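Local atomic coordinates of heme-binding protein A / AI-2 binding protein A (Helicobacter pylori SS1, PDB entry 6OFQ), a protein that probably binds peptides in the periplasm for an ABC transporter, and is seen here with the peptide STSA. Residues G31-A36 and A238-V243; A78-W83 and F94-G99; V336-P341 and K486-I491; Y348-Y353 and I490-A495; S511-Y516 and F527-E532. All coordinates share one frame; numbering follows the deposited sequence.

In the fold
From the N terminus, strand 32-37 opens contact 1, which closes some 200 residues later when A238-V243 pairs beside it in a five-stranded mixed sheet, across the chain's centre from contacts 3 and 4. Contact 2, the hairpin of strands 75-85 and 91-96 in a separate antiparallel sheet, falls wholly within that long loop. Contacts 3 and 4 then open one after the other in the loop between strand 332-334 and helix 357-366, and both end on helix 477-494, where they share Ile490 and Ile491. Contact 5 pairs two short strands near the C terminus; its centre lies about 9 Å from that of contact 1, and Leu531 touches Val32, so the C-terminal pair packs beside the first strand.

Contact 1: G31-A36 and A238-V243; sequences GVLVFA and AYLDKV
Gly31 and Asp241 grip each other by two hydrogen bonds at the mouth of a parallel strand pair, where strand 32-37 joins strand 242-247 in a mixed sheet of this type II periplasmic binding protein. Gly31 N donates a hydrogen bond to Asp241 OD2 (2.9 Å), which it meets from above the carboxylate plane, while Gly31 O accepts from Asp241 N at 2.8 Å and, weakly, from Lys242 N. Two residues on, Leu33 N reaches Lys242 O at 3.0 Å, fixing the register of Val32 with Lys242 and Leu33 with Val243. On the buried face, Leu33 CB packs on Leu240 CD1 (3.6 Å); CG of Leu240 stands anti to its carbonyl carbon (chi1 -69°), which turns the isobutyl group back over the glycine and Leu33. Val32 and Lys242 run side by side on the other face. Farther out, Phe214 covers Val243, and Phe526 with Leu265 covers Leu33. Next to these bonds, Val243 CA makes a CA-H...O contact with Leu33 O, 3.3 Å.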
# COMPACT_ATOMS: atom_id res chain seq x y z
N GLY A 31 5.49 11.63 -25.47
CA GLY A 31 4.26 10.87 -25.67
C GLY A 31 3.32 10.90 -24.50
O GLY A 31 3.62 11.47 -23.44
N VAL A 32 2.14 10.33 -24.75
CA VAL A 32 1.08 10.22 -23.78
C VAL A 32 0.88 8.75 -23.42
O VAL A 32 0.65 7.90 -24.27
CB VAL A 32 -0.25 10.83 -24.27
CG1 VAL A 32 -1.37 10.74 -23.25
CG2 VAL A 32 -0.06 12.19 -24.91
N LEU A 33 0.89 8.48 -22.12
CA LEU A 33 0.59 7.15 -21.61
C LEU A 33 -0.79 7.15 -21.00
O LEU A 33 -1.12 8.01 -20.18
CB LEU A 33 1.60 6.75 -20.53
CG LEU A 33 1.31 5.44 -19.79
CD1 LEU A 33 1.55 4.25 -20.68
CD2 LEU A 33 2.14 5.28 -18.53
N VAL A 34 -1.63 6.22 -21.45
CA VAL A 34 -2.99 6.01 -20.86
C VAL A 34 -2.94 4.75 -20.01
O VAL A 34 -2.79 3.64 -20.55
CB VAL A 34 -4.09 5.94 -21.92
CG1 VAL A 34 -5.44 5.90 -21.21
CG2 VAL A 34 -4.08 7.19 -22.77
N PHE A 35 -3.02 4.93 -18.70
CA PHE A 35 -2.95 3.84 -17.71
C PHE A 35 -4.39 3.67 -17.24
O PHE A 35 -5.07 4.66 -16.98
CB PHE A 35 -2.09 4.34 -16.56
CG PHE A 35 -1.96 3.45 -15.37
CD1 PHE A 35 -2.84 3.51 -14.31
CD2 PHE A 35 -0.90 2.59 -15.21
CE1 PHE A 35 -2.67 2.71 -13.19
CE2 PHE A 35 -0.70 1.79 -14.09
CZ PHE A 35 -1.62 1.86 -13.07
N ALA A 36 -4.82 2.43 -17.06
CA ALA A 36 -6.15 2.20 -16.53
C ALA A 36 -6.08 1.24 -15.35
O ALA A 36 -5.29 0.31 -15.26
CB ALA A 36 -7.05 1.60 -17.62
N ALA A 238 11.41 13.00 -16.71
CA ALA A 238 10.53 11.95 -17.21
C ALA A 238 10.59 11.89 -18.72
O ALA A 238 10.73 12.91 -19.43
CB ALA A 238 9.11 12.24 -16.77
N TYR A 239 10.33 10.70 -19.27
CA TYR A 239 10.23 10.58 -20.72
C TYR A 239 8.94 11.06 -21.30
O TYR A 239 8.88 11.69 -22.37
CB TYR A 239 10.49 9.18 -21.20
CG TYR A 239 11.83 8.55 -20.85
CD1 TYR A 239 13.02 9.06 -21.38
CD2 TYR A 239 11.90 7.40 -20.10
CE1 TYR A 239 14.24 8.49 -21.06
CE2 TYR A 239 13.10 6.80 -19.83
CZ TYR A 239 14.28 7.32 -20.33
OH TYR A 239 15.50 6.70 -20.12
N LEU A 240 7.85 10.70 -20.63
CA LEU A 240 6.52 11.00 -21.12
C LEU A 240 6.13 12.44 -20.91
O LEU A 240 6.45 13.07 -19.89
CB LEU A 240 5.50 10.11 -20.38
CG LEU A 240 5.61 8.63 -20.74
CD1 LEU A 240 4.97 7.78 -19.65
CD2 LEU A 240 4.98 8.31 -22.10
N ASP A 241 5.32 13.02 -21.80
CA ASP A 241 4.79 14.35 -21.63
C ASP A 241 3.56 14.38 -20.72
O ASP A 241 3.27 15.40 -20.12
CB ASP A 241 4.34 14.94 -23.00
CG ASP A 241 5.49 15.06 -23.96
OD1 ASP A 241 6.55 15.55 -23.52
OD2 ASP A 241 5.42 14.46 -25.07
N LYS A 242 2.79 13.31 -20.74
CA LYS A 242 1.50 13.29 -20.10
C LYS A 242 1.16 11.85 -19.70
O LYS A 242 1.44 10.92 -20.43
CB LYS A 242 0.45 13.89 -21.08
CG LYS A 242 -0.98 13.86 -20.65
CD LYS A 242 -1.73 14.71 -21.71
CE LYS A 242 -3.20 14.43 -21.79
NZ LYS A 242 -3.76 15.35 -22.84
N VAL A 243 0.46 11.70 -18.58
CA VAL A 243 -0.13 10.45 -18.19
C VAL A 243 -1.60 10.69 -17.86
O VAL A 243 -1.93 11.55 -17.06
CB VAL A 243 0.57 9.79 -16.98
CG1 VAL A 243 -0.10 8.46 -16.63
CG2 VAL A 243 2.06 9.64 -17.23

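Contact 2: A78-W83 and F94-G99; sequences ALATSW and FHLRKG
Phe94 CD1 touches two side chains of the facing strand, Ala80 CB at the ring edge (3.7 Å) and Trp83 CB obliquely (3.6 Å). The Trp83 five-membered ring and the Phe94 ring lie oblique, their planes 38° apart, and Val66 and Leu176 touch both side chains, so this side is closely packed. The two segments form an antiparallel beta hairpin, strands 75-85 and 91-96, with a beta bulge between Ala80 and Ser82: His95 O takes Thr81 N at 2.9 Å, whereas His95 N binds Ser82 O. The side carrying Ser82 and His95 is more open and partly exposed. There Ser82 OG approaches His95 CD2 to 3.2 Å, the ring's NE2 is hydrogen-bonded to Asp84, and a water bridges Thr81 OG1 and Leu96 O. Arg97 makes a separate grip: bent at chi3 (-67°), it brings NE and NH2 side-on to a single acceptor, Ala78 O, the NE bond being 2.8 Å; the oxygen lies in the guanidinium plane, and Thr81 CG2 sits 3.5 Å above the centre of that plane.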
# COMPACT_ATOMS: atom_id res chain seq x y z
N ALA A 78 16.88 11.34 -2.44
CA ALA A 78 15.76 12.03 -3.10
C ALA A 78 15.86 13.47 -2.62
O ALA A 78 16.81 14.15 -3.01
CB ALA A 78 14.42 11.35 -2.83
N LEU A 79 14.88 13.99 -1.87
CA LEU A 79 14.93 15.37 -1.41
C LEU A 79 16.10 15.60 -0.43
O LEU A 79 16.47 16.77 -0.20
CB LEU A 79 13.61 15.89 -0.86
CG LEU A 79 12.51 16.05 -1.95
CD1 LEU A 79 11.20 16.46 -1.31
CD2 LEU A 79 12.94 17.08 -3.02
N ALA A 80 16.58 14.53 0.21
CA ALA A 80 17.87 14.57 0.90
C ALA A 80 18.89 14.01 -0.07
O ALA A 80 18.79 12.89 -0.61
CB ALA A 80 17.89 13.74 2.18
N THR A 81 20.01 14.73 -0.22
CA THR A 81 21.15 14.27 -1.03
C THR A 81 22.06 13.30 -0.28
O THR A 81 22.71 12.45 -0.90
CB THR A 81 22.03 15.39 -1.58
OG1 THR A 81 22.34 16.29 -0.49
CG2 THR A 81 21.21 16.21 -2.65
N SER A 82 22.15 13.47 1.03
CA SER A 82 22.97 12.57 1.87
C SER A 82 22.47 12.63 3.31
O SER A 82 21.62 13.45 3.68
CB SER A 82 24.44 12.98 1.80
OG SER A 82 24.61 14.17 2.51
N TRP A 83 23.01 11.69 4.10
CA TRP A 83 22.54 11.63 5.48
C TRP A 83 23.58 10.89 6.29
O TRP A 83 24.40 10.15 5.76
CB TRP A 83 21.17 10.94 5.64
CG TRP A 83 21.06 9.62 4.95
CD1 TRP A 83 21.33 8.39 5.48
CD2 TRP A 83 20.66 9.37 3.60
NE1 TRP A 83 21.13 7.41 4.55
CE2 TRP A 83 20.70 7.99 3.40
CE3 TRP A 83 20.25 10.20 2.56
CZ2 TRP A 83 20.42 7.41 2.18
CZ3 TRP A 83 19.97 9.62 1.36
CH2 TRP A 83 20.06 8.26 1.18
N PHE A 94 19.77 14.71 7.92
CA PHE A 94 19.55 14.75 6.46
C PHE A 94 19.96 16.10 5.89
O PHE A 94 19.58 17.15 6.40
CB PHE A 94 18.07 14.49 6.13
CG PHE A 94 17.67 13.06 6.39
CD1 PHE A 94 17.80 12.06 5.42
CD2 PHE A 94 17.17 12.70 7.63
CE1 PHE A 94 17.52 10.75 5.69
CE2 PHE A 94 16.86 11.39 7.94
CZ PHE A 94 17.07 10.43 6.96
N HIS A 95 20.79 16.01 4.86
CA HIS A 95 21.23 17.17 4.13
C HIS A 95 20.31 17.31 2.92
O HIS A 95 20.30 16.43 2.07
CB HIS A 95 22.72 16.96 3.74
CG HIS A 95 23.61 16.57 4.90
ND1 HIS A 95 24.00 17.52 5.81
CD2 HIS A 95 23.98 15.37 5.44
CE1 HIS A 95 24.65 16.94 6.81
NE2 HIS A 95 24.67 15.64 6.60
N LEU A 96 19.62 18.43 2.81
CA LEU A 96 18.54 18.59 1.86
C LEU A 96 19.13 19.10 0.55
O LEU A 96 20.10 19.92 0.51
CB LEU A 96 17.45 19.47 2.41
CG LEU A 96 16.82 19.09 3.75
CD1 LEU A 96 15.72 20.05 4.06
CD2 LEU A 96 16.29 17.65 3.70
N ARG A 97 18.54 18.63 -0.55
CA ARG A 97 18.86 19.10 -1.89
C ARG A 97 18.46 20.56 -2.07
O ARG A 97 17.35 20.95 -1.64
CB ARG A 97 18.04 18.25 -2.91
CG ARG A 97 18.54 18.33 -4.34
CD ARG A 97 17.72 17.34 -5.18
NE ARG A 97 18.00 15.95 -4.80
CZ ARG A 97 18.97 15.17 -5.26
NH1 ARG A 97 19.91 15.59 -6.10
NH2 ARG A 97 19.11 13.94 -4.75
N LYS A 98 19.38 21.35 -2.62
CA LYS A 98 19.12 22.77 -2.89
C LYS A 98 18.66 22.94 -4.32
O LYS A 98 18.96 22.16 -5.22
CB LYS A 98 20.44 23.53 -2.65
CG LYS A 98 20.93 23.46 -1.20
CD LYS A 98 22.18 24.34 -1.08
CE LYS A 98 22.76 24.25 0.31
NZ LYS A 98 23.87 25.23 0.37
N GLY A 99 17.98 24.06 -4.50
CA GLY A 99 17.47 24.47 -5.80
C GLY A 99 16.37 23.59 -6.38
O GLY A 99 16.17 23.55 -7.60
O HOH W 1 22.51 19.09 -0.94

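Contact 3: V336-P341 and K486-I491; sequences VNPFPP and KAQEII
The proline-rich loop that follows strand 332-334 lies against one side of helix 477-494, and Gln488 is the helix residue that enters it. The glutamine chain runs extended beyond CG, and its amide ends between Asn337 and Phe339. The two amides cross at nearly a right angle, their planes 79° apart, so that Gln488 OE1 lies 2.9 Å from Asn337 CG without being hydrogen-bonded to the Asn337 amide. Asn347 and Gly345, farther along the loop, and Tyr484, one helical turn back, supply the partners: Asn347 N donates to Gln488 OE1, Gly345 O and Tyr484 O accept from Gln488 NE2, and Asn347 O accepts from Asn337 ND2. One water bridges the segments, donating to Asn337 OD1 at 2.7 Å and to Gln488 O at 2.8 Å. These partners hold both buried amides in fixed rotations. Phe339, with its CG between the backbone N and the carbonyl carbon (chi1 63°), brings CE1 and CZ obliquely to the glutamine amide, CE1 3.6 Å from Gln488 CD. One helical turn on, Pro338 CG meets the methyl Ile491 CG2 at 4.0 Å, a purely apolar touch between side chains running in opposite directions. Helix 436-443 flanks the pair, with Leu439 on Pro338, Phe438 on Phe339 and Trp443 on Ile491, while strand 497-510 adds Tyr497 against Pro338, and Phe464 of helix 462-473 packs on Ile491.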
# COMPACT_ATOMS: atom_id res chain seq x y z
N VAL A 336 1.05 -18.53 3.50
CA VAL A 336 1.34 -19.19 4.76
C VAL A 336 1.57 -18.13 5.84
O VAL A 336 0.82 -18.09 6.81
CB VAL A 336 2.56 -20.10 4.62
CG1 VAL A 336 2.81 -20.81 5.94
CG2 VAL A 336 2.28 -21.16 3.53
N ASN A 337 2.56 -17.27 5.71
CA ASN A 337 2.87 -16.18 6.65
C ASN A 337 2.24 -14.87 6.19
O ASN A 337 1.79 -14.72 5.04
CB ASN A 337 4.39 -16.02 6.79
CG ASN A 337 5.06 -17.32 7.26
OD1 ASN A 337 4.66 -17.81 8.33
ND2 ASN A 337 5.95 -17.89 6.44
N PRO A 338 2.24 -13.84 7.05
CA PRO A 338 1.56 -12.60 6.67
C PRO A 338 2.17 -11.82 5.53
O PRO A 338 1.50 -10.96 4.99
CB PRO A 338 1.57 -11.75 7.92
CG PRO A 338 1.67 -12.78 9.02
CD PRO A 338 2.58 -13.86 8.49
N PHE A 339 3.41 -12.11 5.16
CA PHE A 339 4.13 -11.42 4.08
C PHE A 339 4.72 -12.45 3.12
O PHE A 339 4.94 -13.59 3.51
CB PHE A 339 5.16 -10.46 4.66
CG PHE A 339 6.24 -11.13 5.44
CD1 PHE A 339 6.17 -11.27 6.81
CD2 PHE A 339 7.44 -11.47 4.84
CE1 PHE A 339 7.21 -11.87 7.51
CE2 PHE A 339 8.47 -12.07 5.52
CZ PHE A 339 8.40 -12.23 6.87
N PRO A 340 5.04 -12.04 1.90
CA PRO A 340 5.45 -13.00 0.86
C PRO A 340 6.93 -13.39 0.99
O PRO A 340 7.74 -12.62 1.54
CB PRO A 340 5.14 -12.28 -0.43
CG PRO A 340 5.29 -10.83 -0.10
CD PRO A 340 4.71 -10.73 1.30
N PRO A 341 7.29 -14.52 0.36
CA PRO A 341 8.64 -15.06 0.46
C PRO A 341 9.68 -14.30 -0.35
O PRO A 341 10.87 -14.62 -0.22
CB PRO A 341 8.49 -16.52 0.02
CG PRO A 341 7.27 -16.55 -0.73
CD PRO A 341 6.36 -15.50 -0.21
N LYS A 486 10.05 -16.22 15.04
CA LYS A 486 9.25 -16.57 16.20
C LYS A 486 7.91 -15.84 16.12
O LYS A 486 6.87 -16.43 16.45
CB LYS A 486 9.96 -16.23 17.54
CG LYS A 486 11.24 -17.00 17.81
CD LYS A 486 11.98 -16.54 19.06
CE LYS A 486 13.31 -17.29 19.08
NZ LYS A 486 14.25 -16.53 19.95
N ALA A 487 7.92 -14.57 15.72
CA ALA A 487 6.65 -13.87 15.59
C ALA A 487 5.69 -14.60 14.64
O ALA A 487 4.48 -14.67 14.87
CB ALA A 487 6.86 -12.41 15.21
N GLN A 488 6.20 -15.10 13.52
CA GLN A 488 5.38 -15.82 12.55
C GLN A 488 4.80 -17.06 13.14
O GLN A 488 3.69 -17.43 12.81
CB GLN A 488 6.20 -16.05 11.30
CG GLN A 488 6.35 -14.82 10.44
CD GLN A 488 7.41 -14.98 9.37
OE1 GLN A 488 7.14 -15.52 8.30
NE2 GLN A 488 8.64 -14.69 9.74
N GLU A 489 5.55 -17.74 14.02
CA GLU A 489 4.94 -18.85 14.73
C GLU A 489 3.71 -18.51 15.56
O GLU A 489 2.71 -19.23 15.62
CB GLU A 489 5.96 -19.56 15.64
CG GLU A 489 7.15 -20.15 14.94
CD GLU A 489 8.16 -20.67 15.98
OE1 GLU A 489 8.12 -20.48 17.23
OE2 GLU A 489 9.11 -21.24 15.44
N ILE A 490 3.83 -17.41 16.29
CA ILE A 490 2.77 -16.97 17.22
C ILE A 490 1.52 -16.63 16.40
O ILE A 490 0.42 -17.08 16.75
CB ILE A 490 3.20 -15.80 18.12
CG1 ILE A 490 4.32 -16.31 19.07
CG2 ILE A 490 2.02 -15.25 18.89
CD1 ILE A 490 4.88 -15.16 19.84
N ILE A 491 1.63 -15.83 15.35
CA ILE A 491 0.42 -15.43 14.64
C ILE A 491 -0.17 -16.64 13.90
O ILE A 491 -1.40 -16.76 13.84
CB ILE A 491 0.69 -14.23 13.70
CG1 ILE A 491 -0.62 -13.69 13.11
CG2 ILE A 491 1.68 -14.57 12.61
CD1 ILE A 491 -0.56 -12.37 12.40
O HOH W 2 2.85 -16.96 10.13

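Contact 4: Y348-Y353 and I490-A495; sequences YNIKPY and IIHKDA
His492 and Tyr353 form an offset stack near the end of helix 477-494, ring centroids 4.1 Å apart and planes only 6° from parallel. The imidazole CE1 stands over the tyrosine ring near its rim. The opposite face of the histidine carries a CH-pi contact: Ile350 CG2 lies 3.6 Å from the ring centroid, almost on the ring normal. With CG anti to its backbone N (chi1 179°), His492 extends its ring from the helix into the slot between these two loop side chains. A further apolar touch sets Tyr353 CE2 4.3 Å from Ala495 CB, just past the helix end, where Leu312 and Asn315 of helix 308-317 also pack.

The polar contacts are few. Tyr353 OH donates to His492 O at 2.6 Å, coming from above the carbonyl plane, and a water that donates to Lys493 O reaches the same hydroxyl weakly. Lys351 O also comes within 3.0 Å of His492 CE1, oblique to the ring; NE2 is near but not hydrogen-bonded. The sandwich of Tyr353 and Ile350 would hold the imidazole's tilt, while His492 O, weakly bonded by Ala495 N, gains its short bond from the Tyr353 hydroxyl, which would hold the last helical turn to the loop before helix 357-366.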
# COMPACT_ATOMS: atom_id res chain seq x y z
N TYR A 348 10.00 -20.33 6.52
CA TYR A 348 9.77 -21.48 5.62
C TYR A 348 9.45 -22.76 6.37
O TYR A 348 9.15 -23.77 5.69
CB TYR A 348 11.04 -21.67 4.77
CG TYR A 348 11.21 -20.57 3.76
CD1 TYR A 348 10.53 -20.58 2.56
CD2 TYR A 348 12.08 -19.51 4.03
CE1 TYR A 348 10.60 -19.49 1.69
CE2 TYR A 348 12.17 -18.45 3.15
CZ TYR A 348 11.47 -18.47 1.95
OH TYR A 348 11.55 -17.34 1.14
N ASN A 349 9.56 -22.79 7.69
CA ASN A 349 9.28 -23.93 8.52
C ASN A 349 7.83 -24.10 8.92
O ASN A 349 7.39 -25.23 9.05
CB ASN A 349 10.17 -24.00 9.75
CG ASN A 349 10.32 -25.40 10.29
OD1 ASN A 349 10.71 -26.29 9.54
ND2 ASN A 349 10.04 -25.62 11.56
N ILE A 350 7.02 -23.06 8.80
CA ILE A 350 5.63 -23.18 9.17
C ILE A 350 4.86 -23.92 8.07
O ILE A 350 5.04 -23.65 6.88
CB ILE A 350 5.07 -21.77 9.38
CG1 ILE A 350 5.73 -21.18 10.63
CG2 ILE A 350 3.56 -21.74 9.57
CD1 ILE A 350 5.38 -19.78 10.94
N LYS A 351 3.96 -24.78 8.52
CA LYS A 351 3.16 -25.52 7.56
C LYS A 351 1.78 -24.86 7.49
O LYS A 351 1.19 -24.56 8.54
CB LYS A 351 3.00 -26.96 8.02
CG LYS A 351 4.29 -27.74 8.04
CD LYS A 351 3.97 -29.23 8.20
CE LYS A 351 4.71 -29.83 9.38
NZ LYS A 351 6.16 -29.89 9.08
N PRO A 352 1.28 -24.67 6.26
CA PRO A 352 -0.05 -24.06 6.16
C PRO A 352 -1.09 -24.96 6.83
O PRO A 352 -0.90 -26.18 6.88
CB PRO A 352 -0.29 -23.94 4.66
CG PRO A 352 0.57 -25.03 4.11
CD PRO A 352 1.80 -25.04 4.93
N TYR A 353 -2.23 -24.41 7.20
CA TYR A 353 -3.24 -25.25 7.82
C TYR A 353 -3.89 -26.08 6.70
O TYR A 353 -4.25 -25.55 5.67
CB TYR A 353 -4.31 -24.45 8.56
CG TYR A 353 -3.82 -23.92 9.90
CD1 TYR A 353 -3.48 -24.79 10.95
CD2 TYR A 353 -3.73 -22.59 10.11
CE1 TYR A 353 -3.09 -24.28 12.18
CE2 TYR A 353 -3.27 -22.05 11.30
CZ TYR A 353 -2.96 -22.91 12.35
OH TYR A 353 -2.52 -22.54 13.61
N ILE A 490 3.83 -17.41 16.29
CA ILE A 490 2.77 -16.97 17.22
C ILE A 490 1.52 -16.63 16.40
O ILE A 490 0.42 -17.08 16.75
CB ILE A 490 3.20 -15.80 18.12
CG1 ILE A 490 4.32 -16.31 19.07
CG2 ILE A 490 2.02 -15.25 18.89
CD1 ILE A 490 4.88 -15.16 19.84
N ILE A 491 1.63 -15.83 15.35
CA ILE A 491 0.42 -15.43 14.64
C ILE A 491 -0.17 -16.64 13.90
O ILE A 491 -1.40 -16.76 13.84
CB ILE A 491 0.69 -14.23 13.70
CG1 ILE A 491 -0.62 -13.69 13.11
CG2 ILE A 491 1.68 -14.57 12.61
CD1 ILE A 491 -0.56 -12.37 12.40
N HIS A 492 0.64 -17.56 13.39
CA HIS A 492 0.12 -18.81 12.87
C HIS A 492 -0.70 -19.60 13.89
O HIS A 492 -1.81 -20.07 13.61
CB HIS A 492 1.22 -19.68 12.32
CG HIS A 492 0.76 -20.99 11.79
ND1 HIS A 492 0.18 -21.17 10.55
CD2 HIS A 492 0.86 -22.22 12.34
CE1 HIS A 492 -0.02 -22.45 10.36
NE2 HIS A 492 0.44 -23.12 11.40
N LYS A 493 -0.13 -19.74 15.08
CA LYS A 493 -0.89 -20.39 16.15
C LYS A 493 -2.18 -19.73 16.53
O LYS A 493 -3.19 -20.42 16.77
CB LYS A 493 0.04 -20.51 17.39
CG LYS A 493 -0.60 -20.95 18.69
CD LYS A 493 0.17 -20.54 19.95
CE LYS A 493 0.20 -19.04 20.27
NZ LYS A 493 -0.77 -18.31 21.16
N ASP A 494 -2.19 -18.41 16.55
CA ASP A 494 -3.40 -17.69 16.91
C ASP A 494 -4.45 -17.57 15.78
O ASP A 494 -5.63 -17.34 16.06
CB ASP A 494 -3.09 -16.26 17.41
CG ASP A 494 -2.34 -16.21 18.71
OD1 ASP A 494 -2.51 -17.16 19.49
OD2 ASP A 494 -1.72 -15.17 19.01
N ALA A 495 -4.01 -17.75 14.57
CA ALA A 495 -4.91 -17.71 13.40
C ALA A 495 -5.93 -16.59 13.39
O ALA A 495 -7.14 -16.83 13.27
CB ALA A 495 -5.61 -19.08 13.25
O HOH W 3 -3.27 -23.19 16.79

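Contact 5: S511-Y516 and F527-E532; sequences SKVKGY and FKVYLE
Lys514 and Tyr530 exchange two backbone hydrogen bonds, Lys514 N to Tyr530 O and Tyr530 N to Lys514 O, each 2.8 Å long, in an antiparallel pair whose segments run 167° apart. This small two-stranded sheet of strands 513-514 and 530-531 lies near the C terminus, and Glu532 N extends it by bonding Lys512 O at 2.9 Å. On one face Val513 CG1 packs on Val529 CG1 (3.7 Å) and Val513 CG2 on Leu531 CD2. On the other, a chi1 of 61° turns the Tyr530 ring over its own backbone toward the partner strand; Lys514 CB sits over one face of the ring, 3.5 Å from the centroid in a CH-pi contact. Tyr239 meets the same tyrosine edge-to-face. Gly515, at positive phi, lets its CA come within 3.6 Å of Lys528 O. At the outer end Lys514 NZ and Glu532 OE1 stay 4.4 Å apart, beyond a salt bridge, and a water joins them, accepting from NZ and donating to OE1 at 2.7 Å.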
# COMPACT_ATOMS: atom_id res chain seq x y z
N SER A 511 2.93 -3.58 -26.40
CA SER A 511 4.36 -3.83 -26.62
C SER A 511 5.20 -2.58 -26.73
O SER A 511 6.36 -2.59 -26.29
CB SER A 511 4.58 -4.73 -27.84
OG SER A 511 4.06 -4.09 -28.99
N LYS A 512 4.61 -1.50 -27.24
CA LYS A 512 5.35 -0.24 -27.38
C LYS A 512 5.64 0.41 -26.03
O LYS A 512 6.45 1.32 -25.95
CB LYS A 512 4.56 0.83 -28.18
CG LYS A 512 3.30 1.38 -27.52
CD LYS A 512 2.48 2.54 -28.15
CE LYS A 512 1.53 1.92 -29.13
NZ LYS A 512 0.78 2.96 -29.91
N VAL A 513 4.95 0.03 -24.97
CA VAL A 513 5.18 0.64 -23.65
C VAL A 513 6.36 -0.10 -22.99
O VAL A 513 6.27 -1.29 -22.72
CB VAL A 513 3.91 0.59 -22.76
CG1 VAL A 513 4.22 1.14 -21.36
CG2 VAL A 513 2.76 1.33 -23.42
N LYS A 514 7.42 0.66 -22.76
CA LYS A 514 8.66 0.13 -22.21
C LYS A 514 9.00 0.83 -20.92
O LYS A 514 8.52 1.93 -20.65
CB LYS A 514 9.82 0.47 -23.14
CG LYS A 514 9.68 -0.05 -24.55
CD LYS A 514 9.55 -1.54 -24.58
CE LYS A 514 9.47 -1.99 -26.04
NZ LYS A 514 9.66 -3.46 -26.05
N GLY A 515 9.82 0.14 -20.11
CA GLY A 515 10.34 0.78 -18.92
C GLY A 515 9.54 0.56 -17.65
O GLY A 515 10.06 0.89 -16.56
N TYR A 516 8.30 0.15 -17.79
CA TYR A 516 7.52 -0.16 -16.59
C TYR A 516 8.12 -1.41 -15.95
O TYR A 516 8.50 -2.33 -16.66
CB TYR A 516 6.07 -0.39 -16.95
CG TYR A 516 5.15 -0.65 -15.77
CD1 TYR A 516 4.63 0.42 -15.04
CD2 TYR A 516 4.86 -1.93 -15.34
CE1 TYR A 516 3.75 0.22 -14.00
CE2 TYR A 516 3.98 -2.14 -14.30
CZ TYR A 516 3.49 -1.06 -13.60
OH TYR A 516 2.62 -1.24 -12.52
N PHE A 527 8.03 7.84 -14.31
CA PHE A 527 9.18 8.57 -14.82
C PHE A 527 10.11 7.80 -15.73
O PHE A 527 10.83 8.46 -16.49
CB PHE A 527 9.89 9.37 -13.72
CG PHE A 527 10.55 8.62 -12.56
CD1 PHE A 527 10.27 7.31 -12.15
CD2 PHE A 527 11.42 9.35 -11.79
CE1 PHE A 527 10.87 6.73 -11.02
CE2 PHE A 527 12.00 8.81 -10.65
CZ PHE A 527 11.75 7.51 -10.27
N LYS A 528 10.19 6.47 -15.62
CA LYS A 528 11.10 5.64 -16.46
C LYS A 528 10.37 5.02 -17.62
O LYS A 528 10.95 4.33 -18.43
CB LYS A 528 11.82 4.56 -15.65
CG LYS A 528 12.42 5.04 -14.35
CD LYS A 528 13.37 6.22 -14.55
CE LYS A 528 13.96 6.68 -13.22
NZ LYS A 528 14.83 7.86 -13.36
N VAL A 529 9.04 5.24 -17.73
CA VAL A 529 8.26 4.58 -18.80
C VAL A 529 8.39 5.39 -20.09
O VAL A 529 8.39 6.62 -20.05
CB VAL A 529 6.77 4.47 -18.39
CG1 VAL A 529 5.94 3.83 -19.50
CG2 VAL A 529 6.72 3.57 -17.17
N TYR A 530 8.51 4.71 -21.23
CA TYR A 530 8.58 5.46 -22.48
C TYR A 530 7.90 4.62 -23.53
O TYR A 530 7.56 3.43 -23.36
CB TYR A 530 10.04 5.75 -22.90
CG TYR A 530 10.92 4.56 -23.16
CD1 TYR A 530 11.57 3.87 -22.13
CD2 TYR A 530 11.06 4.03 -24.43
CE1 TYR A 530 12.35 2.76 -22.36
CE2 TYR A 530 11.87 2.94 -24.66
CZ TYR A 530 12.56 2.31 -23.64
OH TYR A 530 13.40 1.22 -23.89
N LEU A 531 7.63 5.30 -24.65
CA LEU A 531 7.01 4.65 -25.79
C LEU A 531 8.03 4.44 -26.90
O LEU A 531 8.75 5.36 -27.27
CB LEU A 531 5.87 5.54 -26.29
CG LEU A 531 4.84 5.97 -25.24
CD1 LEU A 531 3.71 6.80 -25.90
CD2 LEU A 531 4.30 4.77 -24.47
N GLU A 532 8.09 3.19 -27.37
CA GLU A 532 9.16 2.80 -28.26
C GLU A 532 8.89 3.45 -29.60
O GLU A 532 7.75 3.46 -30.06
CB GLU A 532 9.21 1.31 -28.44
CG GLU A 532 10.46 1.09 -29.29
CD GLU A 532 10.92 -0.33 -29.19
OE1 GLU A 532 10.16 -1.16 -29.74
OE2 GLU A 532 11.98 -0.50 -28.56
O HOH W 4 9.45 -3.75 -29.17